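PDB 2HQB: transcriptional activator of comK gene from Bacillus halodurans, which probably acts as an activator of the competence gene comK and, as a BMP-family lipoprotein, resembles substrate-binding proteins of ABC transporters. Local coordinates for residues M118-M123 with H127-I132. Residues are numbered along the deposited sequence; the frame is centred on the assembly and turned at random.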
HETATM    1  N   MSE A 118     -11.877 -12.309  -3.222  1.00 56.21           N
HETATM    2  CA  MSE A 118     -12.329 -13.577  -3.808  1.00 60.24           C
HETATM    3  C   MSE A 118     -11.744 -14.721  -2.971  1.00 64.42           C
HETATM    4  O   MSE A 118     -12.478 -15.609  -2.512  1.00 68.58           O
HETATM    5  CB  MSE A 118     -11.891 -13.733  -5.266  1.00 56.82           C
HETATM    6  CG  MSE A 118     -12.736 -12.973  -6.284  1.00 60.82           C
HETATM    7 SE   MSE A 118     -11.796 -12.790  -8.036  1.00 92.58          SE
HETATM    8  CE  MSE A 118     -11.698 -14.675  -8.567  1.00 80.54           C
ATOM      9  N   VAL A 119     -10.428 -14.687  -2.760  1.00 61.73           N
ATOM     10  CA  VAL A 119      -9.768 -15.708  -1.959  1.00 57.02           C
ATOM     11  C   VAL A 119     -10.451 -15.744  -0.590  1.00 56.17           C
ATOM     12  O   VAL A 119     -10.826 -16.797  -0.083  1.00 57.18           O
ATOM     13  CB  VAL A 119      -8.273 -15.394  -1.715  1.00 56.72           C
ATOM     14  CG1 VAL A 119      -7.623 -16.581  -1.044  1.00 67.61           C
ATOM     15  CG2 VAL A 119      -7.557 -15.058  -2.995  1.00 40.42           C
ATOM     16  N   ALA A 120     -10.602 -14.578   0.011  1.00 57.40           N
ATOM     17  CA  ALA A 120     -11.225 -14.488   1.321  1.00 58.55           C
ATOM     18  C   ALA A 120     -12.498 -15.326   1.402  1.00 56.26           C
ATOM     19  O   ALA A 120     -12.599 -16.233   2.221  1.00 54.26           O
ATOM     20  CB  ALA A 120     -11.528 -13.031   1.643  1.00 62.81           C
ATOM     21  N   ALA A 121     -13.463 -15.011   0.546  1.00 57.89           N
ATOM     22  CA  ALA A 121     -14.741 -15.712   0.521  1.00 59.23           C
ATOM     23  C   ALA A 121     -14.573 -17.187   0.179  1.00 63.01           C
ATOM     24  O   ALA A 121     -15.088 -18.065   0.878  1.00 66.99           O
ATOM     25  CB  ALA A 121     -15.642 -15.071  -0.467  1.00 57.16           C
ATOM     26  N   SER A 122     -13.855 -17.468  -0.900  1.00 60.16           N
ATOM     27  CA  SER A 122     -13.627 -18.849  -1.284  1.00 58.89           C
ATOM     28  C   SER A 122     -13.149 -19.675  -0.099  1.00 59.44           C
ATOM     29  O   SER A 122     -13.503 -20.823   0.050  1.00 64.57           O
ATOM     30  CB  SER A 122     -12.580 -18.925  -2.399  1.00 61.15           C
ATOM     31  OG  SER A 122     -11.405 -19.591  -1.957  1.00 64.41           O
HETATM   32  N   MSE A 123     -12.343 -19.082   0.759  1.00 64.03           N
HETATM   33  CA  MSE A 123     -11.815 -19.815   1.894  1.00 67.73           C
HETATM   34  C   MSE A 123     -12.650 -19.704   3.140  1.00 65.64           C
HETATM   35  O   MSE A 123     -12.176 -20.004   4.240  1.00 65.59           O
HETATM   36  CB  MSE A 123     -10.396 -19.337   2.186  1.00 77.99           C
HETATM   37  CG  MSE A 123      -9.420 -19.768   1.135  1.00 94.45           C
HETATM   38 SE   MSE A 123      -9.557 -21.692   0.971  1.00118.77          SE
HETATM   39  CE  MSE A 123      -8.728 -22.166   2.663  1.00100.88           C
ATOM     40  N   HIS A 127     -19.282 -18.392   4.993  1.00 71.32           N
ATOM     41  CA  HIS A 127     -19.677 -17.427   3.977  1.00 73.40           C
ATOM     42  C   HIS A 127     -19.893 -16.048   4.601  1.00 72.95           C
ATOM     43  O   HIS A 127     -20.831 -15.326   4.252  1.00 69.63           O
ATOM     44  CB  HIS A 127     -20.937 -17.915   3.287  1.00 75.14           C
ATOM     45  CG  HIS A 127     -20.665 -19.000   2.302  1.00 76.24           C
ATOM     46  ND1 HIS A 127     -19.772 -20.016   2.561  1.00 77.59           N
ATOM     47  CD2 HIS A 127     -21.103 -19.189   1.037  1.00 70.65           C
ATOM     48  CE1 HIS A 127     -19.664 -20.784   1.492  1.00 69.56           C
ATOM     49  NE2 HIS A 127     -20.460 -20.302   0.554  1.00 74.32           N
ATOM     50  N   LYS A 128     -19.011 -15.717   5.545  1.00 71.40           N
ATOM     51  CA  LYS A 128     -19.022 -14.446   6.258  1.00 68.31           C
ATOM     52  C   LYS A 128     -17.594 -13.903   6.370  1.00 69.84           C
ATOM     53  O   LYS A 128     -16.813 -14.364   7.212  1.00 74.89           O
ATOM     54  CB  LYS A 128     -19.606 -14.622   7.655  1.00 56.67           C
ATOM     55  CG  LYS A 128     -21.107 -14.794   7.671  1.00 56.28           C
ATOM     56  CD  LYS A 128     -21.594 -14.765   9.118  1.00 71.57           C
ATOM     57  CE  LYS A 128     -23.106 -14.752   9.234  1.00 70.00           C
ATOM     58  NZ  LYS A 128     -23.506 -14.704  10.664  1.00 79.07           N
ATOM     59  N   VAL A 129     -17.259 -12.927   5.527  1.00 62.52           N
ATOM     60  CA  VAL A 129     -15.933 -12.324   5.527  1.00 54.34           C
ATOM     61  C   VAL A 129     -16.031 -10.914   6.087  1.00 57.70           C
ATOM     62  O   VAL A 129     -17.104 -10.301   6.057  1.00 54.03           O
ATOM     63  CB  VAL A 129     -15.397 -12.214   4.130  1.00 43.18           C
ATOM     64  CG1 VAL A 129     -15.501 -13.544   3.435  1.00 44.43           C
ATOM     65  CG2 VAL A 129     -16.178 -11.148   3.383  1.00 41.68           C
ATOM     66  N   GLY A 130     -14.907 -10.398   6.587  1.00 57.68           N
ATOM     67  CA  GLY A 130     -14.912  -9.059   7.154  1.00 52.23           C
ATOM     68  C   GLY A 130     -13.672  -8.198   6.945  1.00 51.29           C
ATOM     69  O   GLY A 130     -12.534  -8.692   6.858  1.00 48.04           O
ATOM     70  N   VAL A 131     -13.916  -6.892   6.853  1.00 49.30           N
ATOM     71  CA  VAL A 131     -12.865  -5.915   6.709  1.00 49.91           C
ATOM     72  C   VAL A 131     -12.838  -5.023   7.934  1.00 52.87           C
ATOM     73  O   VAL A 131     -13.885  -4.516   8.321  1.00 57.41           O
ATOM     74  CB  VAL A 131     -13.097  -4.965   5.528  1.00 47.49           C
ATOM     75  CG1 VAL A 131     -11.983  -3.897   5.500  1.00 48.78           C
ATOM     76  CG2 VAL A 131     -13.089  -5.715   4.255  1.00 48.88           C
ATOM     77  N   ILE A 132     -11.660  -4.845   8.543  1.00 50.12           N
ATOM     78  CA  ILE A 132     -11.490  -3.902   9.662  1.00 46.84           C
ATOM     79  C   ILE A 132     -10.545  -2.830   9.076  1.00 43.36           C
ATOM     80  O   ILE A 132      -9.330  -3.002   9.025  1.00 42.38           O
ATOM     81  CB  ILE A 132     -10.805  -4.530  10.892  1.00 48.81           C
ATOM     82  CG1 ILE A 132     -11.624  -5.705  11.404  1.00 41.54           C
ATOM     83  CG2 ILE A 132     -10.637  -3.476  11.987  1.00 43.38           C
ATOM     84  CD1 ILE A 132     -11.063  -6.378  12.672  1.00 41.29           C
TER
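A121 and V129 bring the two backbones together, their CA atoms 6.2 Å apart, where the last turn of helix 110-122 passes strand 128-133 near V129. The helix ends at S122, whose N is bonded to M118 O; M123 N still bonds V119 O, but M123 is no longer helical. From the strand, V129 does the touching: the base of its side chain points toward the helix and its CG1 methyl lies over the main chain between A120 and A121, 3.7 Å from A121 CA, 3.8 Å from A121 N and 4.0 Å from A120 C. The two alanine methyls lie slightly farther off, A121 CB at 4.2 Å and A120 CB at 4.4 Å from the same CG1. With chi1 -51° this branch stands anti to the carbonyl carbon of V129 and beside its backbone N, which is how it reaches A121. Around this small patch, A148 of helix 139-150 also packs on V129, and F144 touches A120, while strand pairing ties V129 to F157. The contact sets the end of helix 110-122 against the mixed sheet containing strand 128-133, in an alpha/beta architecture consistent with the periplasmic-binding-protein clan. With 110 Å² buried, it is a methyl packed on helix backbone and alanine methyls, without a hydrogen bond between the segments to fix its direction.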